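Local coordinates for DNA ligase D 3'-phosphoesterase domain-containing protein (Methanocella paludicola, PDB 5DMP) that probably trims phosphate and ribonucleotide groups from the 3' ends of DNA strands during archaeal non-homologous end-joining repair, at residues A[25-30]-A[50-55]; A[4-9]-A[76-81]; A[104-109]-A[119-124]; A[15-20]-A[30-35]. One frame throughout, in Å; residues are numbered along the deposited sequence.

Interaction 1: residues A[25-30]-A[50-55]; sequences GGVLKS and TEDHPI. With VN4 (oxido(dioxo)vanadium), chain J.
Leu28 and His53 form a hydrogen-bonded antiparallel pair in the hairpin of strands 27-33 and 45-53. Leu28 N reaches His53 O in the carbonyl plane at 2.8 Å. The return bond, His53 N to Leu28 O, is 3.0 Å and nearly straight at the hydrogen. Leu28 O also accepts from Ser30 OG, which comes in on the opposite face of the carbonyl plane. Two donors thus grip this one oxygen.

Lys29 and Asp52 lie alongside each other and point the same way. The lysine chain bends at chi2 and chi3, which brings Lys29 NZ 2.9 Å from Asp52 OD1, on the syn side of the carboxylate. A water joins the same OD1 to Ser30 N and Thr50 O. Val27 CG2 packs against the other carboxylate oxygen, OD2. At the open end of the hairpin, the side chains of Leu28 and Ile55 cross at about a right angle, and Leu28 CD1 comes 3.3 Å from Pro54 O. A second water links Gly26 O to Ile55 N.

His53 belongs to the pocket that holds the vanadate in this phosphoesterase. Tyr57 meets its ring and also bonds the vanadate. Arg21 bonds Ser30 OG and touches the histidine, so the strand pair and its neighbour 16-24 together build this wall of the site. The His53 ring is held at two edge positions. His53 ND1 donates to Glu51 O at 2.7 Å, which fixes the ring's rotation. His53 NE2 then points at vanadate O1 from 2.7 Å, with an N-H...O angle of 177°.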
loop_
_atom_site.group_PDB
_atom_site.type_symbol
_atom_site.label_atom_id
_atom_site.label_comp_id
_atom_site.label_asym_id
_atom_site.label_seq_id
_atom_site.Cartn_x
_atom_site.Cartn_y
_atom_site.Cartn_z
ATOM N N GLY A 25 -1.736 1.560 15.632
ATOM C CA GLY A 25 -1.169 1.007 16.878
ATOM C C GLY A 25 0.341 1.192 17.009
ATOM O O GLY A 25 1.061 0.286 17.470
ATOM N N GLY A 26 0.807 2.347 16.556
ATOM C CA GLY A 26 2.178 2.796 16.657
ATOM C C GLY A 26 3.167 2.192 15.681
ATOM O O GLY A 26 4.331 2.383 15.846
ATOM N N VAL A 27 2.736 1.441 14.674
ATOM C CA VAL A 27 3.705 0.843 13.723
ATOM C C VAL A 27 3.102 0.987 12.302
ATOM O O VAL A 27 1.979 1.430 12.194
ATOM C CB VAL A 27 3.950 -0.658 13.969
ATOM C CG1 VAL A 27 4.631 -0.882 15.350
ATOM C CG2 VAL A 27 2.685 -1.484 13.822
ATOM N N LEU A 28 3.825 0.527 11.289
ATOM C CA LEU A 28 3.277 0.492 9.930
ATOM C C LEU A 28 2.916 -0.976 9.656
ATOM O O LEU A 28 3.797 -1.828 9.478
ATOM C CB LEU A 28 4.406 0.933 8.947
ATOM C CG LEU A 28 4.820 2.403 9.128
ATOM C CD1 LEU A 28 5.884 2.802 8.072
ATOM C CD2 LEU A 28 3.688 3.417 9.063
ATOM N N LYS A 29 1.614 -1.302 9.627
ATOM C CA LYS A 29 1.169 -2.619 9.205
ATOM C C LYS A 29 1.395 -2.749 7.691
ATOM O O LYS A 29 1.086 -1.798 6.969
ATOM C CB LYS A 29 -0.376 -2.761 9.489
ATOM C CG LYS A 29 -0.860 -2.510 10.923
ATOM C CD LYS A 29 -0.192 -3.469 11.924
ATOM C CE LYS A 29 -0.497 -4.907 11.607
ATOM N NZ LYS A 29 0.067 -5.692 12.767
ATOM N N SER A 30 1.937 -3.879 7.229
ATOM C CA SER A 30 2.559 -3.919 5.918
ATOM C C SER A 30 2.014 -5.124 5.146
ATOM O O SER A 30 1.782 -6.181 5.722
ATOM C CB SER A 30 4.069 -4.055 6.061
ATOM O OG SER A 30 4.546 -2.852 6.720
ATOM N N THR A 50 3.244 -8.755 5.735
ATOM C CA THR A 50 4.652 -8.868 6.055
ATOM C C THR A 50 4.850 -8.292 7.438
ATOM O O THR A 50 3.901 -7.913 8.146
ATOM C CB THR A 50 5.550 -8.169 4.999
ATOM O OG1 THR A 50 5.199 -6.783 4.956
ATOM C CG2 THR A 50 5.315 -8.778 3.613
ATOM N N GLU A 51 6.090 -8.191 7.865
ATOM C CA GLU A 51 6.353 -7.706 9.196
ATOM C C GLU A 51 5.925 -6.287 9.420
ATOM O O GLU A 51 6.162 -5.394 8.535
ATOM C CB GLU A 51 7.901 -7.649 9.374
ATOM C CG GLU A 51 8.582 -8.920 9.702
ATOM C CD GLU A 51 7.978 -9.616 10.888
ATOM O OE1 GLU A 51 7.982 -9.053 12.013
ATOM O OE2 GLU A 51 7.513 -10.748 10.674
ATOM N N ASP A 52 5.495 -5.993 10.641
ATOM C CA ASP A 52 5.299 -4.601 11.008
ATOM C C ASP A 52 6.611 -3.824 10.868
ATOM O O ASP A 52 7.684 -4.391 11.124
ATOM C CB ASP A 52 4.876 -4.452 12.473
ATOM C CG ASP A 52 3.519 -5.042 12.762
ATOM O OD1 ASP A 52 2.800 -5.495 11.831
ATOM O OD2 ASP A 52 3.193 -5.046 13.958
ATOM N N HIS A 53 6.532 -2.572 10.428
ATOM C CA HIS A 53 7.739 -1.709 10.253
ATOM C C HIS A 53 7.623 -0.509 11.171
ATOM O O HIS A 53 6.543 -0.099 11.525
ATOM C CB HIS A 53 7.899 -1.281 8.777
ATOM C CG HIS A 53 8.562 -2.324 7.940
ATOM N ND1 HIS A 53 8.023 -3.594 7.741
ATOM C CD2 HIS A 53 9.767 -2.323 7.322
ATOM C CE1 HIS A 53 8.857 -4.302 6.993
ATOM N NE2 HIS A 53 9.914 -3.552 6.714
ATOM N N PRO A 54 8.771 0.101 11.546
ATOM C CA PRO A 54 8.710 1.321 12.320
ATOM C C PRO A 54 8.149 2.506 11.454
ATOM O O PRO A 54 8.381 2.556 10.245
ATOM C CB PRO A 54 10.201 1.586 12.690
ATOM C CG PRO A 54 11.016 0.847 11.665
ATOM C CD PRO A 54 10.137 -0.313 11.161
ATOM N N ILE A 55 7.459 3.414 12.088
ATOM C CA ILE A 55 6.896 4.617 11.412
ATOM C C ILE A 55 7.947 5.348 10.597
ATOM O O ILE A 55 7.659 5.741 9.462
ATOM C CB ILE A 55 6.167 5.526 12.414
ATOM C CG1 ILE A 55 4.823 4.872 12.787
ATOM C CG2 ILE A 55 5.942 6.930 11.821
ATOM C CD1 ILE A 55 4.212 5.490 14.020
HETATM V V VN4 J . 10.967 -4.169 3.526
HETATM O O1 VN4 J . 11.973 -4.259 5.157
HETATM O O2 VN4 J . 11.850 -2.907 2.359
HETATM O O3 VN4 J . 9.398 -5.205 3.268
HETATM O O HOH W 1 7.041 2.768 14.805
HETATM O O HOH W 2 2.409 -5.849 9.307
#

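Interaction 2: residues A[4-9]-A[76-81]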
loop_
_atom_site.group_PDB
_atom_site.type_symbol
_atom_site.label_atom_id
_atom_site.label_comp_id
_atom_site.label_asym_id
_atom_site.label_seq_id
_atom_site.Cartn_x
_atom_site.Cartn_y
_atom_site.Cartn_z
ATOM N N PRO A 4 -2.462 9.626 10.285
ATOM C CA PRO A 4 -1.833 8.365 10.014
ATOM C C PRO A 4 -1.235 8.202 8.645
ATOM O O PRO A 4 -1.836 8.554 7.661
ATOM C CB PRO A 4 -2.883 7.343 10.380
ATOM C CG PRO A 4 -4.189 8.021 9.948
ATOM C CD PRO A 4 -3.928 9.526 10.025
ATOM N N ILE A 5 -0.004 7.749 8.630
ATOM C CA ILE A 5 0.721 7.571 7.390
ATOM C C ILE A 5 0.152 6.430 6.547
ATOM O O ILE A 5 -0.176 5.356 7.067
ATOM C CB ILE A 5 2.198 7.257 7.731
ATOM C CG1 ILE A 5 2.893 8.529 8.162
ATOM C CG2 ILE A 5 3.028 6.676 6.558
ATOM C CD1 ILE A 5 4.086 8.110 8.997
ATOM N N TYR A 6 0.111 6.676 5.230
ATOM C CA TYR A 6 -0.045 5.636 4.158
ATOM C C TYR A 6 1.232 5.788 3.324
ATOM O O TYR A 6 1.699 6.941 3.024
ATOM C CB TYR A 6 -1.323 6.001 3.352
ATOM C CG TYR A 6 -1.146 5.783 1.885
ATOM C CD1 TYR A 6 -1.051 4.456 1.382
ATOM C CD2 TYR A 6 -1.063 6.857 1.002
ATOM C CE1 TYR A 6 -0.835 4.212 0.013
ATOM C CE2 TYR A 6 -0.840 6.640 -0.394
ATOM C CZ TYR A 6 -0.744 5.323 -0.878
ATOM O OH TYR A 6 -0.551 5.121 -2.242
ATOM N N VAL A 7 1.849 4.665 2.973
ATOM C CA VAL A 7 3.001 4.701 2.056
ATOM C C VAL A 7 2.985 3.435 1.195
ATOM O O VAL A 7 2.529 2.364 1.644
ATOM C CB VAL A 7 4.332 4.788 2.888
ATOM C CG1 VAL A 7 4.446 3.625 3.902
ATOM C CG2 VAL A 7 5.574 4.906 1.949
ATOM N N ILE A 8 3.484 3.550 -0.030
ATOM C CA ILE A 8 3.798 2.392 -0.830
ATOM C C ILE A 8 5.254 2.551 -1.239
ATOM O O ILE A 8 5.662 3.608 -1.823
ATOM C CB ILE A 8 2.932 2.335 -2.139
ATOM C CG1 ILE A 8 1.445 2.006 -1.732
ATOM C CG2 ILE A 8 3.549 1.255 -3.073
ATOM C CD1 ILE A 8 0.386 1.968 -2.885
ATOM N N GLN A 9 6.022 1.502 -0.992
ATOM C CA GLN A 9 7.402 1.489 -1.503
ATOM C C GLN A 9 7.445 0.506 -2.662
ATOM O O GLN A 9 6.852 -0.579 -2.587
ATOM C CB GLN A 9 8.356 1.099 -0.406
ATOM C CG GLN A 9 8.679 2.334 0.483
ATOM C CD GLN A 9 8.993 2.009 1.913
ATOM O OE1 GLN A 9 8.306 1.225 2.592
ATOM N NE2 GLN A 9 10.031 2.694 2.443
ATOM N N VAL A 76 10.408 5.150 -2.510
ATOM C CA VAL A 76 9.167 5.593 -1.889
ATOM C C VAL A 76 8.311 6.007 -3.059
ATOM O O VAL A 76 8.508 7.056 -3.681
ATOM C CB VAL A 76 9.359 6.754 -0.863
ATOM C CG1 VAL A 76 7.982 7.191 -0.349
ATOM C CG2 VAL A 76 10.200 6.191 0.313
ATOM N N TRP A 77 7.381 5.123 -3.395
ATOM C CA TRP A 77 6.614 5.224 -4.611
ATOM C C TRP A 77 5.374 6.117 -4.447
ATOM O O TRP A 77 4.986 6.808 -5.387
ATOM C CB TRP A 77 6.318 3.772 -5.151
ATOM C CG TRP A 77 5.561 3.751 -6.481
ATOM C CD1 TRP A 77 6.108 3.674 -7.761
ATOM C CD2 TRP A 77 4.109 3.775 -6.657
ATOM N NE1 TRP A 77 5.051 3.621 -8.711
ATOM C CE2 TRP A 77 3.848 3.731 -8.059
ATOM C CE3 TRP A 77 3.025 3.861 -5.763
ATOM C CZ2 TRP A 77 2.525 3.740 -8.577
ATOM C CZ3 TRP A 77 1.696 3.865 -6.263
ATOM C CH2 TRP A 77 1.482 3.818 -7.692
ATOM N N ASP A 78 4.706 6.118 -3.266
ATOM C CA ASP A 78 3.660 7.070 -3.006
ATOM C C ASP A 78 3.617 7.238 -1.497
ATOM O O ASP A 78 4.055 6.340 -0.766
ATOM C CB ASP A 78 2.261 6.550 -3.450
ATOM C CG ASP A 78 1.224 7.649 -3.497
ATOM O OD1 ASP A 78 1.596 8.860 -3.479
ATOM O OD2 ASP A 78 -0.038 7.394 -3.555
ATOM N N ILE A 79 3.189 8.391 -1.028
ATOM C CA ILE A 79 3.140 8.613 0.427
ATOM C C ILE A 79 2.048 9.673 0.697
ATOM O O ILE A 79 1.675 10.506 -0.164
ATOM C CB ILE A 79 4.535 9.051 0.975
ATOM C CG1 ILE A 79 4.582 8.892 2.513
ATOM C CG2 ILE A 79 4.810 10.518 0.512
ATOM C CD1 ILE A 79 6.014 8.913 3.070
ATOM N N GLY A 80 1.470 9.620 1.878
ATOM C CA GLY A 80 0.489 10.619 2.289
ATOM C C GLY A 80 -0.110 10.105 3.593
ATOM O O GLY A 80 0.591 9.601 4.467
ATOM N N THR A 81 -1.407 10.262 3.707
ATOM C CA THR A 81 -2.126 9.866 4.901
ATOM C C THR A 81 -3.370 9.104 4.443
ATOM O O THR A 81 -3.543 8.889 3.219
ATOM C CB THR A 81 -2.576 11.132 5.722
ATOM O OG1 THR A 81 -3.376 11.993 4.909
ATOM C CG2 THR A 81 -1.329 11.957 6.200
#
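Tyr6 swings its ring alongside Gly80 and Thr81, and Tyr6 CB lies 3.6 Å from Thr81 O. The ring reaches on to Asp78, where Tyr6 OH donates to Asp78 OD2 at 2.7 Å. The carboxylate is met on its anti side, and its plane stands 84° from that of the ring. This buried carboxylate has further partners: Leu115 N also bonds OD2, and Lys113 N bonds OD1.

Farther along, Ile8 and Trp77 run side by side. Trp77 CG lies anti to the backbone N (chi1 -177°), which carries the indole to Ile8. Ile8 CG2 approaches Trp77 CE3, 3.8 Å away. Tyr18 meets the same indole edge to face, and Lys114 makes a cation-pi contact with it. On the other face the side chains of Val7 and Val76 cross at about a right angle, CG2 of Val7 against CG1 of Val76, and Ile79 CG1 packs on Val7 CB. Gln9 CG touches Val76, while its amide bonds Arg21, Tyr57 and Phe60 close to the vanadate pocket.

Tyr6 and Gly80 exchange backbone bonds, and Ile8 N donates to Asp78 O. Ile8 O takes two donors, Trp77 N at 2.8 Å and Asp78 N at 3.0 Å. Two residues facing one in this way make a classic beta bulge, here between strands 5-12 and 72-84 of the antiparallel sheet.

Interaction 3: residues A[104-109]-A[119-124]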
loop_
_atom_site.group_PDB
_atom_site.type_symbol
_atom_site.label_atom_id
_atom_site.label_comp_id
_atom_site.label_asym_id
_atom_site.label_seq_id
_atom_site.Cartn_x
_atom_site.Cartn_y
_atom_site.Cartn_z
ATOM N N GLY A 104 -10.429 -8.189 9.541
ATOM C CA GLY A 104 -10.055 -8.579 8.156
ATOM C C GLY A 104 -10.834 -7.796 7.088
ATOM O O GLY A 104 -11.010 -8.282 5.952
ATOM N N LYS A 105 -11.311 -6.593 7.449
ATOM C CA LYS A 105 -12.008 -5.739 6.486
ATOM C C LYS A 105 -11.652 -4.274 6.699
ATOM O O LYS A 105 -12.152 -3.599 7.613
ATOM C CB LYS A 105 -13.549 -5.954 6.570
ATOM C CG LYS A 105 -14.361 -5.045 5.640
ATOM C CD LYS A 105 -15.822 -5.505 5.768
ATOM C CE LYS A 105 -16.773 -4.587 5.054
ATOM N NZ LYS A 105 -18.132 -5.162 5.280
ATOM N N ILE A 106 -10.753 -3.767 5.853
ATOM C CA ILE A 106 -10.298 -2.400 6.025
ATOM C C ILE A 106 -10.798 -1.618 4.798
ATOM O O ILE A 106 -10.590 -2.063 3.639
ATOM C CB ILE A 106 -8.728 -2.375 6.027
ATOM C CG1 ILE A 106 -8.158 -3.083 7.299
ATOM C CG2 ILE A 106 -8.186 -0.940 5.889
ATOM C CD1 ILE A 106 -6.641 -3.398 7.209
ATOM N N GLU A 107 -11.471 -0.508 5.060
ATOM C CA GLU A 107 -11.889 0.428 3.963
ATOM C C GLU A 107 -11.400 1.803 4.287
ATOM O O GLU A 107 -11.806 2.375 5.318
ATOM C CB GLU A 107 -13.427 0.425 3.827
ATOM C CG GLU A 107 -13.884 -1.008 3.527
ATOM C CD GLU A 107 -15.404 -1.220 3.524
ATOM O OE1 GLU A 107 -16.126 -0.468 4.216
ATOM O OE2 GLU A 107 -15.878 -2.125 2.776
ATOM N N VAL A 108 -10.519 2.356 3.419
ATOM C CA VAL A 108 -9.866 3.625 3.738
ATOM C C VAL A 108 -9.889 4.554 2.511
ATOM O O VAL A 108 -9.986 4.074 1.333
ATOM C CB VAL A 108 -8.383 3.380 4.132
ATOM C CG1 VAL A 108 -8.339 2.777 5.580
ATOM C CG2 VAL A 108 -7.599 2.488 3.116
ATOM N N PHE A 109 -9.801 5.846 2.778
ATOM C CA PHE A 109 -9.646 6.796 1.715
ATOM C C PHE A 109 -8.147 7.158 1.715
ATOM O O PHE A 109 -7.662 7.749 2.692
ATOM C CB PHE A 109 -10.456 8.047 1.987
ATOM C CG PHE A 109 -10.515 8.950 0.770
ATOM C CD1 PHE A 109 -9.432 9.822 0.491
ATOM C CD2 PHE A 109 -11.607 8.872 -0.135
ATOM C CE1 PHE A 109 -9.439 10.635 -0.664
ATOM C CE2 PHE A 109 -11.640 9.709 -1.256
ATOM C CZ PHE A 109 -10.544 10.544 -1.551
ATOM N N TYR A 119 -10.122 2.640 -1.084
ATOM C CA TYR A 119 -9.525 1.336 -1.327
ATOM C C TYR A 119 -9.891 0.401 -0.165
ATOM O O TYR A 119 -10.117 0.857 0.971
ATOM C CB TYR A 119 -7.961 1.362 -1.438
ATOM C CG TYR A 119 -7.512 1.926 -2.768
ATOM C CD1 TYR A 119 -7.493 3.297 -2.983
ATOM C CD2 TYR A 119 -7.119 1.041 -3.791
ATOM C CE1 TYR A 119 -7.109 3.820 -4.222
ATOM C CE2 TYR A 119 -6.724 1.538 -5.031
ATOM C CZ TYR A 119 -6.741 2.902 -5.217
ATOM O OH TYR A 119 -6.348 3.416 -6.442
ATOM N N ALA A 120 -10.046 -0.871 -0.535
ATOM C CA ALA A 120 -10.376 -1.946 0.461
ATOM C C ALA A 120 -9.220 -2.957 0.550
ATOM O O ALA A 120 -8.569 -3.337 -0.462
ATOM C CB ALA A 120 -11.658 -2.668 0.085
ATOM N N LEU A 121 -9.051 -3.491 1.761
ATOM C CA LEU A 121 -8.115 -4.600 2.032
ATOM C C LEU A 121 -8.966 -5.660 2.766
ATOM O O LEU A 121 -9.486 -5.349 3.823
ATOM C CB LEU A 121 -7.006 -4.152 3.011
ATOM C CG LEU A 121 -5.786 -3.591 2.316
ATOM C CD1 LEU A 121 -4.981 -2.863 3.423
ATOM C CD2 LEU A 121 -4.955 -4.698 1.652
ATOM N N ILE A 122 -9.110 -6.838 2.154
ATOM C CA ILE A 122 -10.063 -7.851 2.714
ATOM C C ILE A 122 -9.301 -9.117 3.026
ATOM O O ILE A 122 -8.701 -9.707 2.101
ATOM C CB ILE A 122 -11.174 -8.206 1.656
ATOM C CG1 ILE A 122 -11.965 -6.918 1.291
ATOM C CG2 ILE A 122 -12.156 -9.300 2.228
ATOM C CD1 ILE A 122 -12.652 -6.279 2.488
ATOM N N ARG A 123 -9.375 -9.606 4.295
ATOM C CA ARG A 123 -8.559 -10.786 4.627
ATOM C C ARG A 123 -9.233 -12.050 4.062
ATOM O O ARG A 123 -10.457 -12.122 4.032
ATOM C CB ARG A 123 -8.365 -10.935 6.121
ATOM C CG ARG A 123 -7.487 -12.133 6.399
ATOM C CD ARG A 123 -7.056 -12.098 7.842
ATOM N NE ARG A 123 -8.234 -12.119 8.670
ATOM C CZ ARG A 123 -8.373 -11.350 9.745
ATOM N NH1 ARG A 123 -7.419 -10.468 10.075
ATOM N NH2 ARG A 123 -9.489 -11.436 10.456
ATOM N N THR A 124 -8.443 -13.000 3.551
ATOM C CA THR A 124 -9.001 -14.278 3.080
ATOM C C THR A 124 -8.546 -15.457 3.996
ATOM O O THR A 124 -7.551 -15.343 4.701
ATOM C CB THR A 124 -8.617 -14.595 1.631
ATOM O OG1 THR A 124 -7.369 -15.298 1.591
ATOM C CG2 THR A 124 -8.547 -13.323 0.745
#
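Ile106 and Leu121 exchange a pair of backbone hydrogen bonds, with Leu121 N 2.8 Å from Ile106 O. Val108 and Tyr119 exchange another pair, and Tyr119 N to Val108 O is also 2.8 Å. At the other end Arg123 N donates to Gly104 O at 2.7 Å. Weaker CA-H...O contacts fill in between, such as Ala120 CA to Ile106 O at 3.2 Å.

These bonds join strands 105-111 and 118-123 into an antiparallel beta hairpin. Gly104 leads into it from helix 97-103, which it ends with a Schellman motif.

Apolar packing differs on the two faces. On the buried one, Ile106 and Leu121 lie side by side, Ile106 CB to Leu121 CB at 3.9 Å, and both touch Trp31. Helix 97-103 covers Ile106 and Val108. On the face of Lys105 and Ile122, the two chains run alongside each other. Ile122 CD1 touches Lys105 CG at 3.8 Å, and the extended lysine chain leads its amine away from the other strand.

The remaining contact is flat on. Arg123 starts with CG opposite the backbone N (chi1 -178°) and bends at chi3. This lays the guanidinium of Arg123 over Gly104, whose CA sits 3.6 Å above the centre of the plane. Arg123 NH2 bonds Asp102 O at the end of the helix.

Interaction 4: residues A[15-20]-A[30-35]; sequences HLHYDL and SWAVPK. With VN4 (oxido(dioxo)vanadium), chain J.
The beta hairpin of strands 16-24 and 27-33 carries one side of the vanadate pocket, and Asp19 and Ala32 face each other across it. They are a non-hydrogen-bonded antiparallel pair, with Asp19 OD1 3.8 Å from Ala32 CB. Ala32 CB also touches His17 CD2, so its methyl packs beside both polar side chains. Asp19 belongs to the pocket. Asp19 OD2 lies 3.9 Å from vanadate O3, too far for a hydrogen bond. The same OD2 is bonded by His11 ND1. This bond links two residues of the pocket and probably positions the His11 ring. His17 stacks on the His11 ring and lies close to a bound magnesium ion.

Hydrogen-bonded pairs flank Asp19 and Ala32. Val33 N to Tyr18 O is short at 2.6 Å and almost straight. Leu20 and Trp31 exchange two backbone bonds.

The other face of the hairpin is apolar. Leu20 CB meets Val33 CG2 at 4.2 Å, and Leu20 CD2 lies near Trp31 CE3. Phe134 packs on Leu20 and Val33 from strand 132-136, and Trp132 meets Trp31 edge to face. With CG beside the backbone N (chi1 -67°), the Tyr18 ring runs past Val33 toward Lys35, and the carbonyl oxygens of Val33 and Pro34 lie near its edge. At the far end, the indole of Trp31 turns its edge to the opposite strand, with Trp31 CE3 3.8 Å from Leu20 O.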
loop_
_atom_site.group_PDB
_atom_site.type_symbol
_atom_site.label_atom_id
_atom_site.label_comp_id
_atom_site.label_asym_id
_atom_site.label_seq_id
_atom_site.Cartn_x
_atom_site.Cartn_y
_atom_site.Cartn_z
ATOM N N HIS A 15 11.908 -10.593 -6.885
ATOM C CA HIS A 15 11.087 -10.045 -7.961
ATOM C C HIS A 15 10.696 -8.603 -7.598
ATOM O O HIS A 15 10.804 -8.178 -6.426
ATOM N N LEU A 16 10.272 -7.858 -8.613
ATOM C CA LEU A 16 9.724 -6.521 -8.427
ATOM C C LEU A 16 8.370 -6.638 -7.676
ATOM O O LEU A 16 7.510 -7.419 -8.088
ATOM C CB LEU A 16 9.569 -5.867 -9.800
ATOM C CG LEU A 16 9.281 -4.374 -9.905
ATOM C CD1 LEU A 16 9.426 -3.896 -11.346
ATOM C CD2 LEU A 16 7.887 -4.091 -9.396
ATOM N N HIS A 17 8.185 -5.921 -6.564
ATOM C CA HIS A 17 6.897 -5.879 -5.928
ATOM C C HIS A 17 6.680 -4.538 -5.202
ATOM O O HIS A 17 7.559 -3.667 -5.199
ATOM C CB HIS A 17 6.721 -7.045 -4.924
ATOM C CG HIS A 17 7.650 -6.967 -3.735
ATOM N ND1 HIS A 17 8.970 -7.324 -3.813
ATOM C CD2 HIS A 17 7.464 -6.497 -2.480
ATOM C CE1 HIS A 17 9.554 -7.145 -2.632
ATOM N NE2 HIS A 17 8.665 -6.616 -1.811
ATOM N N TYR A 18 5.487 -4.344 -4.669
ATOM C CA TYR A 18 5.182 -3.080 -4.009
ATOM C C TYR A 18 4.920 -3.467 -2.562
ATOM O O TYR A 18 4.498 -4.602 -2.285
ATOM C CB TYR A 18 4.008 -2.347 -4.658
ATOM C CG TYR A 18 4.348 -1.874 -6.060
ATOM C CD1 TYR A 18 4.476 -2.799 -7.131
ATOM C CD2 TYR A 18 4.487 -0.508 -6.336
ATOM C CE1 TYR A 18 4.798 -2.342 -8.416
ATOM C CE2 TYR A 18 4.804 -0.030 -7.623
ATOM C CZ TYR A 18 4.956 -0.965 -8.652
ATOM O OH TYR A 18 5.267 -0.502 -9.933
ATOM N N ASP A 19 5.267 -2.598 -1.628
ATOM C CA ASP A 19 4.916 -2.842 -0.226
ATOM C C ASP A 19 3.986 -1.744 0.156
ATOM O O ASP A 19 4.345 -0.545 0.130
ATOM C CB ASP A 19 6.159 -2.771 0.648
ATOM C CG ASP A 19 7.100 -3.917 0.348
ATOM O OD1 ASP A 19 6.603 -5.044 0.543
ATOM O OD2 ASP A 19 8.246 -3.676 -0.100
ATOM N N LEU A 20 2.777 -2.122 0.554
ATOM C CA LEU A 20 1.820 -1.150 1.043
ATOM C C LEU A 20 1.864 -1.095 2.586
ATOM O O LEU A 20 1.872 -2.152 3.224
ATOM C CB LEU A 20 0.373 -1.622 0.682
ATOM C CG LEU A 20 -0.753 -0.902 1.388
ATOM C CD1 LEU A 20 -0.867 0.572 0.839
ATOM C CD2 LEU A 20 -2.040 -1.673 1.044
ATOM N N SER A 30 1.937 -3.879 7.229
ATOM C CA SER A 30 2.559 -3.919 5.918
ATOM C C SER A 30 2.014 -5.124 5.146
ATOM O O SER A 30 1.782 -6.181 5.722
ATOM C CB SER A 30 4.069 -4.055 6.061
ATOM O OG SER A 30 4.546 -2.852 6.720
ATOM N N TRP A 31 1.957 -4.982 3.834
ATOM C CA TRP A 31 1.606 -6.079 2.939
ATOM C C TRP A 31 2.485 -5.981 1.714
ATOM O O TRP A 31 2.759 -4.859 1.208
ATOM C CB TRP A 31 0.156 -5.920 2.458
ATOM C CG TRP A 31 -0.960 -6.109 3.469
ATOM C CD1 TRP A 31 -1.745 -7.270 3.629
ATOM C CD2 TRP A 31 -1.484 -5.148 4.398
ATOM N NE1 TRP A 31 -2.690 -7.042 4.620
ATOM C CE2 TRP A 31 -2.556 -5.771 5.109
ATOM C CE3 TRP A 31 -1.162 -3.803 4.722
ATOM C CZ2 TRP A 31 -3.311 -5.088 6.107
ATOM C CZ3 TRP A 31 -1.853 -3.156 5.708
ATOM C CH2 TRP A 31 -2.919 -3.814 6.441
ATOM N N ALA A 32 2.890 -7.128 1.168
ATOM C CA ALA A 32 3.581 -7.109 -0.113
ATOM C C ALA A 32 2.541 -7.284 -1.218
ATOM O O ALA A 32 1.741 -8.228 -1.170
ATOM C CB ALA A 32 4.612 -8.241 -0.180
ATOM N N VAL A 33 2.585 -6.421 -2.222
ATOM C CA VAL A 33 1.585 -6.434 -3.280
ATOM C C VAL A 33 2.321 -6.628 -4.584
ATOM O O VAL A 33 2.827 -5.660 -5.185
ATOM C CB VAL A 33 0.741 -5.106 -3.274
ATOM C CG1 VAL A 33 -0.345 -5.177 -4.385
ATOM C CG2 VAL A 33 0.110 -4.911 -1.870
ATOM N N PRO A 34 2.427 -7.888 -5.047
ATOM C CA PRO A 34 3.254 -8.192 -6.235
ATOM C C PRO A 34 3.097 -7.281 -7.417
ATOM O O PRO A 34 4.135 -6.790 -7.917
ATOM C CB PRO A 34 2.872 -9.649 -6.580
ATOM C CG PRO A 34 2.668 -10.217 -5.215
ATOM C CD PRO A 34 2.029 -9.127 -4.345
ATOM N N LYS A 35 1.874 -6.953 -7.835
ATOM C CA LYS A 35 1.714 -6.153 -9.082
ATOM C C LYS A 35 1.364 -4.689 -8.765
ATOM O O LYS A 35 1.128 -3.840 -9.659
ATOM C CB LYS A 35 0.565 -6.716 -9.941
ATOM C CG LYS A 35 0.794 -8.142 -10.489
ATOM C CD LYS A 35 -0.093 -8.415 -11.719
ATOM C CE LYS A 35 0.296 -7.478 -12.883
ATOM N NZ LYS A 35 -0.763 -7.004 -13.858
HETATM V V VN4 J . 10.967 -4.169 3.526
HETATM O O1 VN4 J . 11.973 -4.259 5.157
HETATM O O2 VN4 J . 11.850 -2.907 2.359
HETATM O O3 VN4 J . 9.398 -5.205 3.268
#

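All four interactions belong to one curled antiparallel sheet. Interactions 1 and 4 share strand 27-33 and Ser30, and their segments alternate along the chain. Both reach the vanadate, with centres about 15 Å apart. Interaction 2 joins strands distant in sequence and encloses interactions 1 and 4 along the chain. Its Gln9 O probably bonds Asp19 N of interaction 4, and Ile5 CD1 packs on Ile55 CG2 of interaction 1, 3.6 Å away. Interaction 3 comes last in the chain, with its centre about 16 Å from each of the others. It meets interaction 4 where Ile106 and Leu121 pack on Trp31. The apolar interior thus connects this later hairpin to the strands that carry the pocket.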